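Local coordinates for protein probable CoA-transferase alpha subunit (Rhodococcus jostii, PDB 6COJ) that binds a coenzyme A thioester and is probably the alpha subunit of an enzyme of the coenzyme A transferase family, at residues I236-R239 with M240-D243. The protein carries 1 engineered substitution. Numbering follows the deposited sequence.
Sequences ILNR and MMVD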
ATOM      1  N   ILE A 236     -12.780   2.850   2.738  1.00 15.28           N
ATOM      2  CA  ILE A 236     -11.815   1.766   2.567  1.00 16.40           C
ATOM      3  C   ILE A 236     -12.415   0.477   2.015  1.00 14.76           C
ATOM      4  O   ILE A 236     -11.664  -0.364   1.506  1.00 15.63           O
ATOM      5  CB  ILE A 236     -10.935   1.501   3.804  1.00 16.14           C
ATOM      6  CG1 ILE A 236     -11.772   0.987   4.981  1.00 15.84           C
ATOM      7  CG2 ILE A 236     -10.113   2.761   4.170  1.00 17.31           C
ATOM      8  CD1 ILE A 236     -10.909   0.472   6.141  1.00 18.49           C
ATOM      9  N   LEU A 237     -13.728   0.281   2.105  1.00 14.88           N
ATOM     10  CA  LEU A 237     -14.361  -0.870   1.474  1.00 14.75           C
ATOM     11  C   LEU A 237     -15.278  -0.402   0.355  1.00 14.92           C
ATOM     12  O   LEU A 237     -16.063   0.540   0.537  1.00 13.62           O
ATOM     13  CB  LEU A 237     -15.179  -1.686   2.475  1.00 14.99           C
ATOM     14  CG  LEU A 237     -14.470  -2.191   3.741  1.00 13.89           C
ATOM     15  CD1 LEU A 237     -15.364  -3.155   4.519  1.00 14.49           C
ATOM     16  CD2 LEU A 237     -13.154  -2.866   3.435  1.00 16.65           C
ATOM     17  N   ASN A 238     -15.188  -1.068  -0.788  1.00 15.18           N
ATOM     18  CA  ASN A 238     -16.132  -0.898  -1.881  1.00 13.83           C
ATOM     19  C   ASN A 238     -16.982  -2.164  -2.003  1.00 14.17           C
ATOM     20  O   ASN A 238     -16.789  -3.134  -1.264  1.00 14.75           O
ATOM     21  CB  ASN A 238     -15.402  -0.490  -3.174  1.00 13.99           C
ATOM     22  CG  ASN A 238     -14.466  -1.568  -3.695  1.00 14.05           C
ATOM     23  OD1 ASN A 238     -14.817  -2.749  -3.729  1.00 15.33           O
ATOM     24  ND2 ASN A 238     -13.267  -1.167  -4.088  1.00 15.94           N
ATOM     25  N   ARG A 239     -17.929  -2.159  -2.945  1.00 15.20           N
ATOM     26  CA  ARG A 239     -18.913  -3.241  -2.980  1.00 15.75           C
ATOM     27  C   ARG A 239     -18.295  -4.588  -3.329  1.00 16.52           C
ATOM     28  O   ARG A 239     -18.874  -5.621  -2.974  1.00 18.57           O
ATOM     29  CB  ARG A 239     -20.053  -2.919  -3.952  1.00 17.38           C
ATOM     30  CG  ARG A 239     -20.983  -1.826  -3.477  1.00 16.07           C
ATOM     31  CD  ARG A 239     -22.176  -1.644  -4.428  1.00 16.63           C
ATOM     32  NE  ARG A 239     -21.786  -1.014  -5.694  1.00 15.90           N
ATOM     33  CZ  ARG A 239     -21.720  -1.638  -6.865  1.00 16.65           C
ATOM     34  NH1 ARG A 239     -22.015  -2.931  -6.963  1.00 17.69           N
ATOM     35  NH2 ARG A 239     -21.349  -0.959  -7.946  1.00 16.12           N
ATOM     36  N   MET A 240     -17.144  -4.609  -4.008  1.00 15.94           N
ATOM     37  CA  MET A 240     -16.484  -5.863  -4.365  1.00 19.38           C
ATOM     38  C   MET A 240     -15.753  -6.491  -3.204  1.00 14.27           C
ATOM     39  O   MET A 240     -15.107  -7.532  -3.393  1.00 17.24           O
ATOM     40  CB  MET A 240     -15.418  -5.629  -5.428  1.00 26.67           C
ATOM     41  CG  MET A 240     -15.878  -4.855  -6.582  1.00 26.31           C
ATOM     42  SD  MET A 240     -14.691  -4.966  -7.894  1.00 20.53           S
ATOM     43  CE  MET A 240     -13.435  -3.823  -7.369  1.00 19.65           C
ATOM     44  N   MET A 241     -15.776  -5.861  -2.036  1.00 14.58           N
ATOM     45  CA  MET A 241     -15.008  -6.331  -0.894  1.00 15.00           C
ATOM     46  C   MET A 241     -15.867  -6.842   0.250  1.00 14.87           C
ATOM     47  O   MET A 241     -15.315  -7.204   1.298  1.00 15.57           O
ATOM     48  CB  MET A 241     -14.103  -5.204  -0.388  1.00 14.76           C
ATOM     49  CG  MET A 241     -13.133  -4.709  -1.449  1.00 15.27           C
ATOM     50  SD  MET A 241     -12.301  -3.156  -1.043  1.00 15.99           S
ATOM     51  CE  MET A 241     -11.195  -3.674   0.266  1.00 16.94           C
ATOM     52  N   VAL A 242     -17.192  -6.885   0.086  1.00 13.83           N
ATOM     53  CA  VAL A 242     -18.116  -7.167   1.180  1.00 13.69           C
ATOM     54  C   VAL A 242     -19.230  -8.070   0.678  1.00 16.02           C
ATOM     55  O   VAL A 242     -19.794  -7.846  -0.397  1.00 16.19           O
ATOM     56  CB  VAL A 242     -18.716  -5.855   1.726  1.00 13.50           C
ATOM     57  CG1 VAL A 242     -19.801  -6.155   2.769  1.00 15.58           C
ATOM     58  CG2 VAL A 242     -17.628  -4.976   2.305  1.00 17.02           C
ATOM     59  N   ASP A 243     -19.580  -9.074   1.481  1.00 16.07           N
ATOM     60  CA  ASP A 243     -20.717  -9.924   1.160  1.00 16.37           C
ATOM     61  C   ASP A 243     -21.913  -9.732   2.075  1.00 15.79           C
ATOM     62  O   ASP A 243     -23.043  -9.918   1.624  1.00 17.86           O
ATOM     63  CB  ASP A 243     -20.300 -11.395   1.127  1.00 19.04           C
ATOM     64  CG  ASP A 243     -19.160 -11.626   0.167  1.00 24.94           C
ATOM     65  OD1 ASP A 243     -19.357 -11.449  -1.055  1.00 27.63           O
ATOM     66  OD2 ASP A 243     -18.052 -11.930   0.636  1.00 17.01           O
TER
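The side-chain amide of Asn238 has Met241 SD over one face, 3.8 Å from Asn238 CG, while the Met240 methyl lies on the other side, near the oxygen end. At that end OD1 accepts Met240 N at 3.0 Å, with the donor only 16° from the amide plane but the bond itself bent. The first torsion of Asn238 (chi1 65°) sets CG between its backbone N and carbonyl carbon, turning the amide back over the chain that follows. Asn238 O accepts Met241 N at 3.0 Å, closing the turn, and a weak but nearly straight bond runs from Asn238 N to Met241 SD at 3.6 Å. Without the amide, as with an alanine here, Met240 N is likely to lose its acceptor and the sulfur its flat neighbour. Leu237 divides its methyls: CD2 meets Met241 CE at 3.8 Å, CD1 meets Val242 CG2 at 3.7 Å. Arg239 reaches the chain of another protein, where NH1 and NH2 bond to backbone and NE pairs with an acidic side chain. The arrangement is an Asx turn laid over a type I beta turn, linking the short strand 235-237, with its classic bulge opposite Ala193, to strand 244-247 of the parallel sheet.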